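Local coordinates for fatty acid synthase 1, isoform A (Drosophila melanogaster, PDB 6FN6), which probably catalyses the synthesis of long-chain saturated fatty acids from acetyl-CoA and malonyl-CoA with NADPH, this piece holding its dehydratase, enoylreductase and ketoreductase modifying region, at residues 919-924 and 1053-1058; 926-931 and 997-1002; 990-995 and 1043-1048; 1037-1042 and 1079-1084. All blocks are in the same frame, centred on the assembly; numbering follows the deposited sequence.

Interaction 1 of 4, residues 919-924 and 1053-1058; sequences TYMHPE and LDYFIC
Residues 919-924 run as an extended loop past the start of strand 1055-1060, the nearest CA atoms, Met921 CA and Asp1054 CA, being 9.5 Å apart, so that Tyr1055 has to bridge the gap with its side chain. With CG of Tyr1055 anti to its own carbonyl carbon (chi1 -50°), the ring reaches across to the loop and presents its hydroxyl to Thr919, whose methyl CG2 approaches from the opposite direction. Thr919 OG1 is bonded instead to the carbonyl of Phe1154, and the ring of Phe1154 also meets Tyr1055 edge-to-face. Met921, bent at chi2 and chi3, swings its methyl to the ring, CE lying 4.1 Å from Tyr1055 CE2. Met921 SD is 5.5 Å from the centroid of the Tyr1055 ring and 65° off the ring normal, an oblique approach. Asp1054, next to the tyrosine, forms a salt bridge with Lys925. The pairing is a Met-aromatic contact, here joining the loop that leads into strand 926-930 to strand 1055-1060 of the Rossmann-type ketoreductase domain.

Interaction 2 of 4, residues 926-931 and 997-1002; sequences SYILVG and ENSNKL
Ser926, at the start of strand 926-930, faces Ser999 on helix 989-1002, and their CA atoms, 6.8 Å apart, are the nearest pair of CA atoms across the contact. Its OG sits between the backbone N and the carbonyl carbon (chi1 57°), and Ser926 OG comes within 3.4 Å of Ser999 O without a hydrogen bond to it; its bond goes to the carbonyl of Ala1003, just past the helix. Two residues on, Ile928 points to the same helix and lays the end of its longer branch against the Ser999 side chain. Ile928 CD1 is 3.6 Å from Ser999 CB, and Ile928 CG1 lies 3.7 Å from Ser999 OG. That hydroxyl is bonded back to the carbonyl of Leu995 one turn earlier. Replacing Ile928 by an alanine removes CG1 and CD1 and would probably open a gap beside CB and OG of Ser999. Since both serine hydroxyls have backbone carbonyl partners around the contact, strand and helix meet through van der Waals packing, with the polar groups satisfied locally.

Interaction 3 of 4, residues 990-995 and 1043-1048; sequences AGAKKL and DQFSRD
Lys993 and Phe1045 make the main contact between residues 990-995 and 1043-1048, on helices 989-1002 and 1034-1049, their CA atoms 6.0 Å apart. Lys993 CB stands over the centre of one face of the Phe1045 ring, 4.2 Å from the centroid and 7° off the normal, a CH-pi contact. The lysine chain leaves with CG anti to its backbone N (chi1 -176°) and crosses the Phe1045 side chain at about a right angle, which brings Lys993 CD to 4.0 Å from Phe1045 CE1. Ala992 adds its methyl, CB lying 4.5 Å from Phe1045 CD2. Further out, the lysine bends at chi4 and its NZ forms a salt bridge with Glu997 one turn along its own helix, while Asp1043, on the helix of the phenylalanine, is paired with Arg1047 and Arg1088. The lysine thus contributes methylenes to the ring while its ammonium is engaged elsewhere, and these two segments meet by apolar and CH-pi packing, with no hydrogen bond between them.

Interaction 4 of 4, residues 1037-1042 and 1079-1084; sequences TATKYL and SAMERI
Helices 1034-1049 and 1072-1090 pack side by side in the ketoreductase domain, and Thr1039 of the first meets Met1081 and Ile1084 of the second. Their local axes are 10.2 Å apart and run nearly parallel, with 10° between the N-to-C directions. Thr1039 offers a different branch to each partner. Its CG2, anti to the backbone N, meets the end of the isoleucine: Thr1039 CG2 is 3.8 Å from Ile1084 CD1, and Ile1084 CG2 lies 4.1 Å from the same threonine methyl. The other branch turns to the methionine, with Thr1039 OG1 3.8 Å from Met1081 CE. This hydroxyl is bonded to the carbonyl of Lys1035, one turn earlier in its own helix, so it can lie against a methyl group with its proton already given to a carbonyl. Parallel helices next to each other on one face of a parallel sheet are a feature of the Rossmann-type fold, and strand 1055-1060, which lies between these two helices in sequence, runs beneath them. Its Cys1058 touches both Thr1039 and Met1081, while Phe1056 packs on Thr1039. Met1081 is extended beyond CG, which carries its terminal methyl across the side chain of Thr1039 at about a right angle. At the outer margin, Ile1084 CD1 also reaches the backbone of the residue after Thr1039, 4.0 Å from Lys1040 N, and the aliphatic start of Lys1040 borders the isoleucine before its chain leads away from the partner helix.

The four contacts build up the ketoreductase domain from its sheet outward. Interactions 2 and 4 are buried, whereas interactions 1 and 3 are only partly so, and each of the latter centres on one aromatic ring. Interaction 2 sets helix 989-1002 against a strand; interaction 3 joins that helix to helix 1034-1049, which interaction 4 pairs with helix 1072-1090. Leu1042 links this row to the sheet by touching Val930, Ala992 and Leu995. Interaction 1 lies where a loop meets the start of an inner strand, and there Met921 packs on Tyr927 and Phe1056 reaches Asp1043. Buried hydroxyls bonded to backbone carbonyls mark interactions 2 and 4, while salt bridges flank interactions 1 and 3.

Interaction 1 of 4, residues 919-924 and 1053-1058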
loop_
_atom_site.group_PDB
_atom_site.type_symbol
_atom_site.label_atom_id
_atom_site.label_comp_id
_atom_site.label_asym_id
_atom_site.label_seq_id
_atom_site.Cartn_x
_atom_site.Cartn_y
_atom_site.Cartn_z
ATOM N N THR A 919 -43.732 16.302 -18.359
ATOM C CA THR A 919 -44.940 15.553 -18.050
ATOM C C THR A 919 -44.580 14.138 -17.630
ATOM O O THR A 919 -43.821 13.449 -18.308
ATOM C CB THR A 919 -45.907 15.509 -19.259
ATOM O OG1 THR A 919 -46.121 16.838 -19.754
ATOM C CG2 THR A 919 -47.242 14.899 -18.869
ATOM N N TYR A 920 -45.125 13.719 -16.496
ATOM C CA TYR A 920 -44.892 12.380 -15.976
ATOM C C TYR A 920 -46.163 11.544 -16.081
ATOM O O TYR A 920 -47.267 12.083 -16.133
ATOM C CB TYR A 920 -44.422 12.447 -14.524
ATOM C CG TYR A 920 -43.130 13.213 -14.327
ATOM C CD1 TYR A 920 -43.130 14.597 -14.196
ATOM C CD2 TYR A 920 -41.910 12.552 -14.263
ATOM C CE1 TYR A 920 -41.951 15.297 -14.014
ATOM C CE2 TYR A 920 -40.729 13.244 -14.080
ATOM C CZ TYR A 920 -40.752 14.613 -13.955
ATOM O OH TYR A 920 -39.570 15.297 -13.776
ATOM N N MET A 921 -46.005 10.226 -16.126
ATOM C CA MET A 921 -47.157 9.336 -16.147
ATOM C C MET A 921 -47.775 9.207 -14.757
ATOM O O MET A 921 -47.137 9.497 -13.745
ATOM C CB MET A 921 -46.768 7.955 -16.677
ATOM C CG MET A 921 -46.356 7.940 -18.140
ATOM S SD MET A 921 -47.584 8.698 -19.228
ATOM C CE MET A 921 -46.718 10.190 -19.706
ATOM N N HIS A 922 -49.033 8.788 -14.725
ATOM C CA HIS A 922 -49.751 8.581 -13.475
ATOM C C HIS A 922 -49.459 7.183 -12.926
ATOM O O HIS A 922 -49.652 6.190 -13.629
ATOM C CB HIS A 922 -51.252 8.763 -13.702
ATOM C CG HIS A 922 -52.024 9.027 -12.449
ATOM N ND1 HIS A 922 -52.104 8.116 -11.420
ATOM C CD2 HIS A 922 -52.756 10.098 -12.063
ATOM C CE1 HIS A 922 -52.848 8.614 -10.449
ATOM N NE2 HIS A 922 -53.257 9.816 -10.814
ATOM N N PRO A 923 -48.987 7.097 -11.668
ATOM C CA PRO A 923 -48.561 5.800 -11.122
ATOM C C PRO A 923 -49.708 4.860 -10.743
ATOM O O PRO A 923 -49.454 3.751 -10.278
ATOM C CB PRO A 923 -47.762 6.199 -9.878
ATOM C CG PRO A 923 -48.363 7.478 -9.445
ATOM C CD PRO A 923 -48.759 8.192 -10.707
ATOM N N GLU A 924 -50.948 5.297 -10.936
ATOM C CA GLU A 924 -52.106 4.465 -10.619
ATOM C C GLU A 924 -53.021 4.298 -11.830
ATOM O O GLU A 924 -54.203 3.984 -11.685
ATOM C CB GLU A 924 -52.889 5.067 -9.451
ATOM C CG GLU A 924 -52.094 5.149 -8.158
ATOM C CD GLU A 924 -52.901 5.716 -7.009
ATOM O OE1 GLU A 924 -53.992 6.269 -7.260
ATOM O OE2 GLU A 924 -52.443 5.608 -5.853
ATOM N N LEU A 1053 -58.646 8.741 -19.381
ATOM C CA LEU A 1053 -57.653 8.705 -20.448
ATOM C C LEU A 1053 -57.103 10.096 -20.735
ATOM O O LEU A 1053 -57.862 11.036 -20.971
ATOM C CB LEU A 1053 -58.260 8.100 -21.715
ATOM C CG LEU A 1053 -57.373 8.062 -22.960
ATOM C CD1 LEU A 1053 -57.363 6.671 -23.567
ATOM C CD2 LEU A 1053 -57.848 9.080 -23.977
ATOM N N ASP A 1054 -55.780 10.224 -20.686
ATOM C CA ASP A 1054 -55.121 11.505 -20.916
ATOM C C ASP A 1054 -54.505 11.569 -22.313
ATOM O O ASP A 1054 -54.322 12.657 -22.862
ATOM C CB ASP A 1054 -54.039 11.760 -19.862
ATOM C CG ASP A 1054 -54.591 11.780 -18.448
ATOM O OD1 ASP A 1054 -55.415 12.665 -18.143
ATOM O OD2 ASP A 1054 -54.189 10.920 -17.639
ATOM N N TYR A 1055 -54.176 10.412 -22.882
ATOM C CA TYR A 1055 -53.515 10.372 -24.184
ATOM C C TYR A 1055 -54.075 9.294 -25.104
ATOM O O TYR A 1055 -54.394 8.186 -24.676
ATOM C CB TYR A 1055 -52.005 10.161 -24.009
ATOM C CG TYR A 1055 -51.396 11.109 -23.009
ATOM C CD1 TYR A 1055 -51.294 12.464 -23.288
ATOM C CD2 TYR A 1055 -50.943 10.657 -21.780
ATOM C CE1 TYR A 1055 -50.753 13.341 -22.378
ATOM C CE2 TYR A 1055 -50.396 11.529 -20.858
ATOM C CZ TYR A 1055 -50.305 12.871 -21.165
ATOM O OH TYR A 1055 -49.769 13.752 -20.257
ATOM N N PHE A 1056 -54.187 9.653 -26.378
ATOM C CA PHE A 1056 -54.564 8.732 -27.437
ATOM C C PHE A 1056 -53.664 9.048 -28.618
ATOM O O PHE A 1056 -53.948 9.957 -29.400
ATOM C CB PHE A 1056 -56.040 8.877 -27.814
ATOM C CG PHE A 1056 -56.547 7.792 -28.727
ATOM C CD1 PHE A 1056 -56.311 7.848 -30.091
ATOM C CD2 PHE A 1056 -57.278 6.728 -28.225
ATOM C CE1 PHE A 1056 -56.781 6.855 -30.935
ATOM C CE2 PHE A 1056 -57.751 5.734 -29.067
ATOM C CZ PHE A 1056 -57.501 5.800 -30.424
ATOM N N ILE A 1057 -52.568 8.307 -28.731
ATOM C CA ILE A 1057 -51.511 8.641 -29.677
ATOM C C ILE A 1057 -51.340 7.533 -30.712
ATOM O O ILE A 1057 -51.384 6.350 -30.382
ATOM C CB ILE A 1057 -50.186 8.923 -28.933
ATOM C CG1 ILE A 1057 -50.395 10.065 -27.934
ATOM C CG2 ILE A 1057 -49.070 9.255 -29.922
ATOM C CD1 ILE A 1057 -49.211 10.361 -27.056
ATOM N N CYS A 1058 -51.156 7.940 -31.964
ATOM C CA CYS A 1058 -50.922 7.020 -33.071
ATOM C C CYS A 1058 -49.575 7.314 -33.729
ATOM O O CYS A 1058 -49.376 8.400 -34.273
ATOM C CB CYS A 1058 -52.043 7.131 -34.110
ATOM S SG CYS A 1058 -53.719 6.834 -33.481
#

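Interaction 2 of 4, residues 926-931 and 997-1002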
loop_
_atom_site.group_PDB
_atom_site.type_symbol
_atom_site.label_atom_id
_atom_site.label_comp_id
_atom_site.label_asym_id
_atom_site.label_seq_id
_atom_site.Cartn_x
_atom_site.Cartn_y
_atom_site.Cartn_z
ATOM N N SER A 926 -53.257 2.704 -16.075
ATOM C CA SER A 926 -52.692 1.719 -16.990
ATOM C C SER A 926 -52.400 2.373 -18.332
ATOM O O SER A 926 -52.973 3.412 -18.665
ATOM C CB SER A 926 -53.639 0.530 -17.171
ATOM O OG SER A 926 -54.912 0.944 -17.630
ATOM N N TYR A 927 -51.498 1.768 -19.096
ATOM C CA TYR A 927 -51.134 2.295 -20.404
ATOM C C TYR A 927 -51.038 1.169 -21.419
ATOM O O TYR A 927 -50.196 0.272 -21.313
ATOM C CB TYR A 927 -49.831 3.084 -20.313
ATOM C CG TYR A 927 -49.995 4.297 -19.434
ATOM C CD1 TYR A 927 -50.484 5.488 -19.951
ATOM C CD2 TYR A 927 -49.706 4.240 -18.076
ATOM C CE1 TYR A 927 -50.656 6.596 -19.147
ATOM C CE2 TYR A 927 -49.876 5.338 -17.263
ATOM C CZ TYR A 927 -50.353 6.516 -17.798
ATOM O OH TYR A 927 -50.524 7.609 -16.976
ATOM N N ILE A 928 -51.938 1.226 -22.396
ATOM C CA ILE A 928 -52.057 0.200 -23.414
ATOM C C ILE A 928 -51.195 0.568 -24.605
ATOM O O ILE A 928 -51.305 1.668 -25.139
ATOM C CB ILE A 928 -53.524 0.016 -23.836
ATOM C CG1 ILE A 928 -54.394 -0.314 -22.623
ATOM C CG2 ILE A 928 -53.648 -1.083 -24.889
ATOM C CD1 ILE A 928 -55.875 -0.142 -22.881
ATOM N N LEU A 929 -50.328 -0.352 -25.007
ATOM C CA LEU A 929 -49.516 -0.166 -26.201
ATOM C C LEU A 929 -49.851 -1.239 -27.228
ATOM O O LEU A 929 -49.441 -2.392 -27.088
ATOM C CB LEU A 929 -48.024 -0.201 -25.859
ATOM C CG LEU A 929 -47.488 1.002 -25.074
ATOM C CD1 LEU A 929 -47.798 0.889 -23.592
ATOM C CD2 LEU A 929 -45.997 1.156 -25.294
ATOM N N VAL A 930 -50.609 -0.856 -28.251
ATOM C CA VAL A 930 -50.972 -1.784 -29.312
ATOM C C VAL A 930 -49.739 -2.042 -30.159
ATOM O O VAL A 930 -49.143 -1.110 -30.696
ATOM C CB VAL A 930 -52.133 -1.245 -30.168
ATOM C CG1 VAL A 930 -52.554 -2.272 -31.210
ATOM C CG2 VAL A 930 -53.316 -0.871 -29.290
ATOM N N GLY A 931 -49.378 -3.314 -30.297
ATOM C CA GLY A 931 -48.113 -3.684 -30.905
ATOM C C GLY A 931 -46.968 -3.314 -29.983
ATOM O O GLY A 931 -45.918 -2.840 -30.419
ATOM N N GLU A 997 -61.827 -2.843 -21.359
ATOM C CA GLU A 997 -62.549 -3.089 -20.118
ATOM C C GLU A 997 -61.702 -3.865 -19.116
ATOM O O GLU A 997 -61.758 -3.597 -17.918
ATOM C CB GLU A 997 -63.853 -3.836 -20.394
ATOM C CG GLU A 997 -65.005 -2.924 -20.784
ATOM C CD GLU A 997 -66.218 -3.679 -21.290
ATOM O OE1 GLU A 997 -66.135 -4.917 -21.429
ATOM O OE2 GLU A 997 -67.255 -3.031 -21.546
ATOM N N ASN A 998 -60.915 -4.821 -19.595
ATOM C CA ASN A 998 -60.009 -5.542 -18.712
ATOM C C ASN A 998 -58.940 -4.587 -18.198
ATOM O O ASN A 998 -58.697 -4.502 -16.997
ATOM C CB ASN A 998 -59.359 -6.730 -19.427
ATOM C CG ASN A 998 -60.332 -7.864 -19.687
ATOM O OD1 ASN A 998 -60.377 -8.414 -20.786
ATOM N ND2 ASN A 998 -61.105 -8.233 -18.670
ATOM N N SER A 999 -58.324 -3.852 -19.117
ATOM C CA SER A 999 -57.247 -2.936 -18.769
ATOM C C SER A 999 -57.712 -1.922 -17.735
ATOM O O SER A 999 -56.971 -1.575 -16.815
ATOM C CB SER A 999 -56.737 -2.215 -20.016
ATOM O OG SER A 999 -56.189 -3.135 -20.942
ATOM N N ASN A 1000 -58.946 -1.454 -17.888
ATOM C CA ASN A 1000 -59.490 -0.430 -17.007
ATOM C C ASN A 1000 -59.685 -1.003 -15.605
ATOM O O ASN A 1000 -59.495 -0.306 -14.612
ATOM C CB ASN A 1000 -60.812 0.113 -17.549
ATOM C CG ASN A 1000 -61.005 1.587 -17.246
ATOM O OD1 ASN A 1000 -60.059 2.371 -17.295
ATOM N ND2 ASN A 1000 -62.230 1.967 -16.912
ATOM N N LYS A 1001 -60.074 -2.272 -15.528
ATOM C CA LYS A 1001 -60.293 -2.928 -14.242
ATOM C C LYS A 1001 -58.979 -3.192 -13.508
ATOM O O LYS A 1001 -58.945 -3.193 -12.277
ATOM C CB LYS A 1001 -61.051 -4.245 -14.434
ATOM C CG LYS A 1001 -62.500 -4.082 -14.880
ATOM C CD LYS A 1001 -63.355 -3.373 -13.837
ATOM C CE LYS A 1001 -64.788 -3.177 -14.324
ATOM N NZ LYS A 1001 -65.555 -4.452 -14.403
ATOM N N LEU A 1002 -57.905 -3.435 -14.254
ATOM C CA LEU A 1002 -56.580 -3.524 -13.651
ATOM C C LEU A 1002 -56.255 -2.197 -12.984
ATOM O O LEU A 1002 -55.979 -2.131 -11.785
ATOM C CB LEU A 1002 -55.516 -3.864 -14.699
ATOM C CG LEU A 1002 -54.079 -3.972 -14.173
ATOM C CD1 LEU A 1002 -53.952 -5.101 -13.164
ATOM C CD2 LEU A 1002 -53.087 -4.156 -15.309
#

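Interaction 3 of 4, residues 990-995 and 1043-1048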
loop_
_atom_site.group_PDB
_atom_site.type_symbol
_atom_site.label_atom_id
_atom_site.label_comp_id
_atom_site.label_asym_id
_atom_site.label_seq_id
_atom_site.Cartn_x
_atom_site.Cartn_y
_atom_site.Cartn_z
ATOM N N ALA A 990 -65.504 -6.304 -30.665
ATOM C CA ALA A 990 -65.641 -7.013 -29.398
ATOM C C ALA A 990 -64.287 -7.144 -28.702
ATOM O O ALA A 990 -64.190 -7.023 -27.481
ATOM C CB ALA A 990 -66.259 -8.378 -29.622
ATOM N N GLY A 991 -63.246 -7.402 -29.485
ATOM C CA GLY A 991 -61.903 -7.518 -28.950
ATOM C C GLY A 991 -61.377 -6.211 -28.388
ATOM O O GLY A 991 -60.816 -6.177 -27.293
ATOM N N ALA A 992 -61.565 -5.131 -29.139
ATOM C CA ALA A 992 -61.141 -3.814 -28.690
ATOM C C ALA A 992 -61.861 -3.459 -27.398
ATOM O O ALA A 992 -61.248 -2.986 -26.439
ATOM C CB ALA A 992 -61.420 -2.771 -29.758
ATOM N N LYS A 993 -63.165 -3.703 -27.381
ATOM C CA LYS A 993 -63.985 -3.426 -26.210
ATOM C C LYS A 993 -63.496 -4.206 -24.993
ATOM O O LYS A 993 -63.440 -3.670 -23.886
ATOM C CB LYS A 993 -65.448 -3.764 -26.496
ATOM C CG LYS A 993 -66.388 -3.404 -25.363
ATOM C CD LYS A 993 -67.837 -3.505 -25.792
ATOM C CE LYS A 993 -68.775 -3.310 -24.614
ATOM N NZ LYS A 993 -68.694 -4.439 -23.645
ATOM N N LYS A 994 -63.140 -5.469 -25.204
ATOM C CA LYS A 994 -62.695 -6.327 -24.111
ATOM C C LYS A 994 -61.352 -5.850 -23.560
ATOM O O LYS A 994 -61.175 -5.751 -22.346
ATOM C CB LYS A 994 -62.580 -7.780 -24.573
ATOM C CG LYS A 994 -62.418 -8.764 -23.427
ATOM C CD LYS A 994 -61.910 -10.113 -23.904
ATOM C CE LYS A 994 -61.601 -11.023 -22.724
ATOM N NZ LYS A 994 -60.876 -12.257 -23.131
ATOM N N LEU A 995 -60.409 -5.568 -24.454
ATOM C CA LEU A 995 -59.095 -5.076 -24.055
ATOM C C LEU A 995 -59.237 -3.881 -23.117
ATOM O O LEU A 995 -58.628 -3.844 -22.048
ATOM C CB LEU A 995 -58.273 -4.683 -25.287
ATOM C CG LEU A 995 -56.912 -4.021 -25.049
ATOM C CD1 LEU A 995 -55.917 -5.030 -24.506
ATOM C CD2 LEU A 995 -56.387 -3.378 -26.330
ATOM N N ASP A 1043 -60.726 3.903 -30.424
ATOM C CA ASP A 1043 -61.182 5.278 -30.283
ATOM C C ASP A 1043 -62.622 5.300 -29.795
ATOM O O ASP A 1043 -62.954 5.983 -28.828
ATOM C CB ASP A 1043 -61.068 6.024 -31.615
ATOM C CG ASP A 1043 -61.880 7.308 -31.637
ATOM O OD1 ASP A 1043 -61.998 7.962 -30.579
ATOM O OD2 ASP A 1043 -62.407 7.663 -32.713
ATOM N N GLN A 1044 -63.468 4.532 -30.469
ATOM C CA GLN A 1044 -64.904 4.547 -30.219
ATOM C C GLN A 1044 -65.257 4.126 -28.791
ATOM O O GLN A 1044 -65.997 4.822 -28.099
ATOM C CB GLN A 1044 -65.594 3.623 -31.227
ATOM C CG GLN A 1044 -67.077 3.397 -31.000
ATOM C CD GLN A 1044 -67.679 2.483 -32.051
ATOM O OE1 GLN A 1044 -67.076 2.239 -33.098
ATOM N NE2 GLN A 1044 -68.866 1.957 -31.769
ATOM N N PHE A 1045 -64.704 3.003 -28.345
ATOM C CA PHE A 1045 -65.085 2.419 -27.061
ATOM C C PHE A 1045 -64.372 3.056 -25.871
ATOM O O PHE A 1045 -64.883 3.017 -24.752
ATOM C CB PHE A 1045 -64.816 0.914 -27.074
ATOM C CG PHE A 1045 -65.692 0.152 -28.026
ATOM C CD1 PHE A 1045 -67.049 0.024 -27.787
ATOM C CD2 PHE A 1045 -65.160 -0.431 -29.162
ATOM C CE1 PHE A 1045 -67.858 -0.674 -28.661
ATOM C CE2 PHE A 1045 -65.963 -1.131 -30.040
ATOM C CZ PHE A 1045 -67.315 -1.251 -29.789
ATOM N N SER A 1046 -63.194 3.629 -26.101
ATOM C CA SER A 1046 -62.463 4.291 -25.027
ATOM C C SER A 1046 -63.248 5.504 -24.531
ATOM O O SER A 1046 -63.186 5.852 -23.352
ATOM C CB SER A 1046 -61.065 4.711 -25.488
ATOM O OG SER A 1046 -61.125 5.649 -26.546
ATOM N N ARG A 1047 -63.982 6.143 -25.437
ATOM C CA ARG A 1047 -64.820 7.289 -25.086
ATOM C C ARG A 1047 -65.801 6.922 -23.978
ATOM O O ARG A 1047 -66.121 7.746 -23.126
ATOM C CB ARG A 1047 -65.586 7.804 -26.307
ATOM C CG ARG A 1047 -64.712 8.376 -27.410
ATOM C CD ARG A 1047 -65.556 8.854 -28.575
ATOM N NE ARG A 1047 -64.751 9.202 -29.745
ATOM C CZ ARG A 1047 -65.136 10.050 -30.698
ATOM N NH1 ARG A 1047 -66.316 10.654 -30.624
ATOM N NH2 ARG A 1047 -64.335 10.300 -31.724
ATOM N N ASP A 1048 -66.293 5.689 -24.013
ATOM C CA ASP A 1048 -67.280 5.223 -23.044
ATOM C C ASP A 1048 -66.614 4.632 -21.803
ATOM O O ASP A 1048 -67.051 4.870 -20.678
ATOM C CB ASP A 1048 -68.201 4.177 -23.680
ATOM C CG ASP A 1048 -68.950 4.712 -24.889
ATOM O OD1 ASP A 1048 -69.258 5.924 -24.916
ATOM O OD2 ASP A 1048 -69.234 3.920 -25.814
#

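Interaction 4 of 4, residues 1037-1042 and 1079-1084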
loop_
_atom_site.group_PDB
_atom_site.type_symbol
_atom_site.label_atom_id
_atom_site.label_comp_id
_atom_site.label_asym_id
_atom_site.label_seq_id
_atom_site.Cartn_x
_atom_site.Cartn_y
_atom_site.Cartn_z
ATOM N N THR A 1037 -58.636 -0.266 -38.378
ATOM C CA THR A 1037 -59.827 -0.744 -37.677
ATOM C C THR A 1037 -59.664 -0.840 -36.159
ATOM O O THR A 1037 -60.615 -0.599 -35.416
ATOM C CB THR A 1037 -60.253 -2.127 -38.208
ATOM O OG1 THR A 1037 -59.151 -3.040 -38.129
ATOM C CG2 THR A 1037 -60.712 -2.019 -39.653
ATOM N N ALA A 1038 -58.472 -1.201 -35.698
ATOM C CA ALA A 1038 -58.213 -1.272 -34.263
ATOM C C ALA A 1038 -58.297 0.124 -33.650
ATOM O O ALA A 1038 -58.948 0.329 -32.627
ATOM C CB ALA A 1038 -56.854 -1.893 -33.991
ATOM N N THR A 1039 -57.642 1.082 -34.296
ATOM C CA THR A 1039 -57.654 2.464 -33.833
ATOM C C THR A 1039 -59.079 3.001 -33.846
ATOM O O THR A 1039 -59.493 3.723 -32.938
ATOM C CB THR A 1039 -56.759 3.356 -34.713
ATOM O OG1 THR A 1039 -55.456 2.772 -34.822
ATOM C CG2 THR A 1039 -56.638 4.754 -34.123
ATOM N N LYS A 1040 -59.826 2.638 -34.881
ATOM C CA LYS A 1040 -61.194 3.112 -35.042
ATOM C C LYS A 1040 -62.068 2.627 -33.884
ATOM O O LYS A 1040 -62.818 3.403 -33.294
ATOM C CB LYS A 1040 -61.761 2.641 -36.382
ATOM C CG LYS A 1040 -63.198 3.052 -36.637
ATOM C CD LYS A 1040 -63.639 2.636 -38.032
ATOM C CE LYS A 1040 -65.070 3.061 -38.320
ATOM N NZ LYS A 1040 -65.455 2.793 -39.732
ATOM N N TYR A 1041 -61.961 1.343 -33.559
ATOM C CA TYR A 1041 -62.756 0.763 -32.484
ATOM C C TYR A 1041 -62.227 1.165 -31.108
ATOM O O TYR A 1041 -63.008 1.443 -30.196
ATOM C CB TYR A 1041 -62.784 -0.763 -32.605
ATOM C CG TYR A 1041 -63.639 -1.290 -33.741
ATOM C CD1 TYR A 1041 -64.843 -0.682 -34.081
ATOM C CD2 TYR A 1041 -63.241 -2.401 -34.472
ATOM C CE1 TYR A 1041 -65.620 -1.164 -35.117
ATOM C CE2 TYR A 1041 -64.012 -2.890 -35.509
ATOM C CZ TYR A 1041 -65.199 -2.269 -35.827
ATOM O OH TYR A 1041 -65.963 -2.758 -36.862
ATOM N N LEU A 1042 -60.905 1.184 -30.951
ATOM C CA LEU A 1042 -60.298 1.629 -29.699
ATOM C C LEU A 1042 -60.712 3.065 -29.392
ATOM O O LEU A 1042 -61.024 3.403 -28.249
ATOM C CB LEU A 1042 -58.774 1.520 -29.760
ATOM C CG LEU A 1042 -58.206 0.103 -29.652
ATOM C CD1 LEU A 1042 -56.727 0.083 -29.998
ATOM C CD2 LEU A 1042 -58.437 -0.464 -28.268
ATOM N N SER A 1079 -53.734 8.654 -43.249
ATOM C CA SER A 1079 -54.845 9.573 -43.454
ATOM C C SER A 1079 -55.975 9.273 -42.477
ATOM O O SER A 1079 -56.552 10.179 -41.880
ATOM C CB SER A 1079 -55.355 9.485 -44.893
ATOM O OG SER A 1079 -56.455 10.355 -45.094
ATOM N N ALA A 1080 -56.279 7.991 -42.317
ATOM C CA ALA A 1080 -57.334 7.556 -41.411
ATOM C C ALA A 1080 -57.016 7.926 -39.960
ATOM O O ALA A 1080 -57.853 8.493 -39.259
ATOM C CB ALA A 1080 -57.547 6.059 -41.541
ATOM N N MET A 1081 -55.808 7.593 -39.511
ATOM C CA MET A 1081 -55.394 7.887 -38.141
ATOM C C MET A 1081 -55.400 9.390 -37.872
ATOM O O MET A 1081 -55.734 9.831 -36.771
ATOM C CB MET A 1081 -54.003 7.316 -37.865
ATOM C CG MET A 1081 -53.981 5.805 -37.724
ATOM S SD MET A 1081 -52.350 5.181 -37.291
ATOM C CE MET A 1081 -52.661 3.420 -37.261
ATOM N N GLU A 1082 -55.003 10.164 -38.876
ATOM C CA GLU A 1082 -55.033 11.619 -38.789
ATOM C C GLU A 1082 -56.441 12.106 -38.478
ATOM O O GLU A 1082 -56.649 12.924 -37.583
ATOM C CB GLU A 1082 -54.544 12.250 -40.096
ATOM C CG GLU A 1082 -53.053 12.090 -40.354
ATOM C CD GLU A 1082 -52.662 12.492 -41.764
ATOM O OE1 GLU A 1082 -53.512 13.073 -42.474
ATOM O OE2 GLU A 1082 -51.507 12.223 -42.163
ATOM N N ARG A 1083 -57.406 11.590 -39.228
ATOM C CA ARG A 1083 -58.794 12.012 -39.092
ATOM C C ARG A 1083 -59.356 11.580 -37.738
ATOM O O ARG A 1083 -60.063 12.340 -37.079
ATOM C CB ARG A 1083 -59.637 11.427 -40.229
ATOM C CG ARG A 1083 -60.955 12.141 -40.469
ATOM C CD ARG A 1083 -60.714 13.506 -41.093
ATOM N NE ARG A 1083 -61.942 14.113 -41.609
ATOM C CZ ARG A 1083 -62.656 15.040 -40.977
ATOM N NH1 ARG A 1083 -62.286 15.492 -39.782
ATOM N NH2 ARG A 1083 -63.752 15.521 -41.547
ATOM N N ILE A 1084 -59.050 10.351 -37.336
ATOM C CA ILE A 1084 -59.504 9.832 -36.051
ATOM C C ILE A 1084 -59.114 10.771 -34.909
ATOM O O ILE A 1084 -59.928 11.078 -34.040
ATOM C CB ILE A 1084 -58.952 8.418 -35.808
ATOM C CG1 ILE A 1084 -59.585 7.436 -36.794
ATOM C CG2 ILE A 1084 -59.206 7.979 -34.361
ATOM C CD1 ILE A 1084 -59.003 6.029 -36.748
#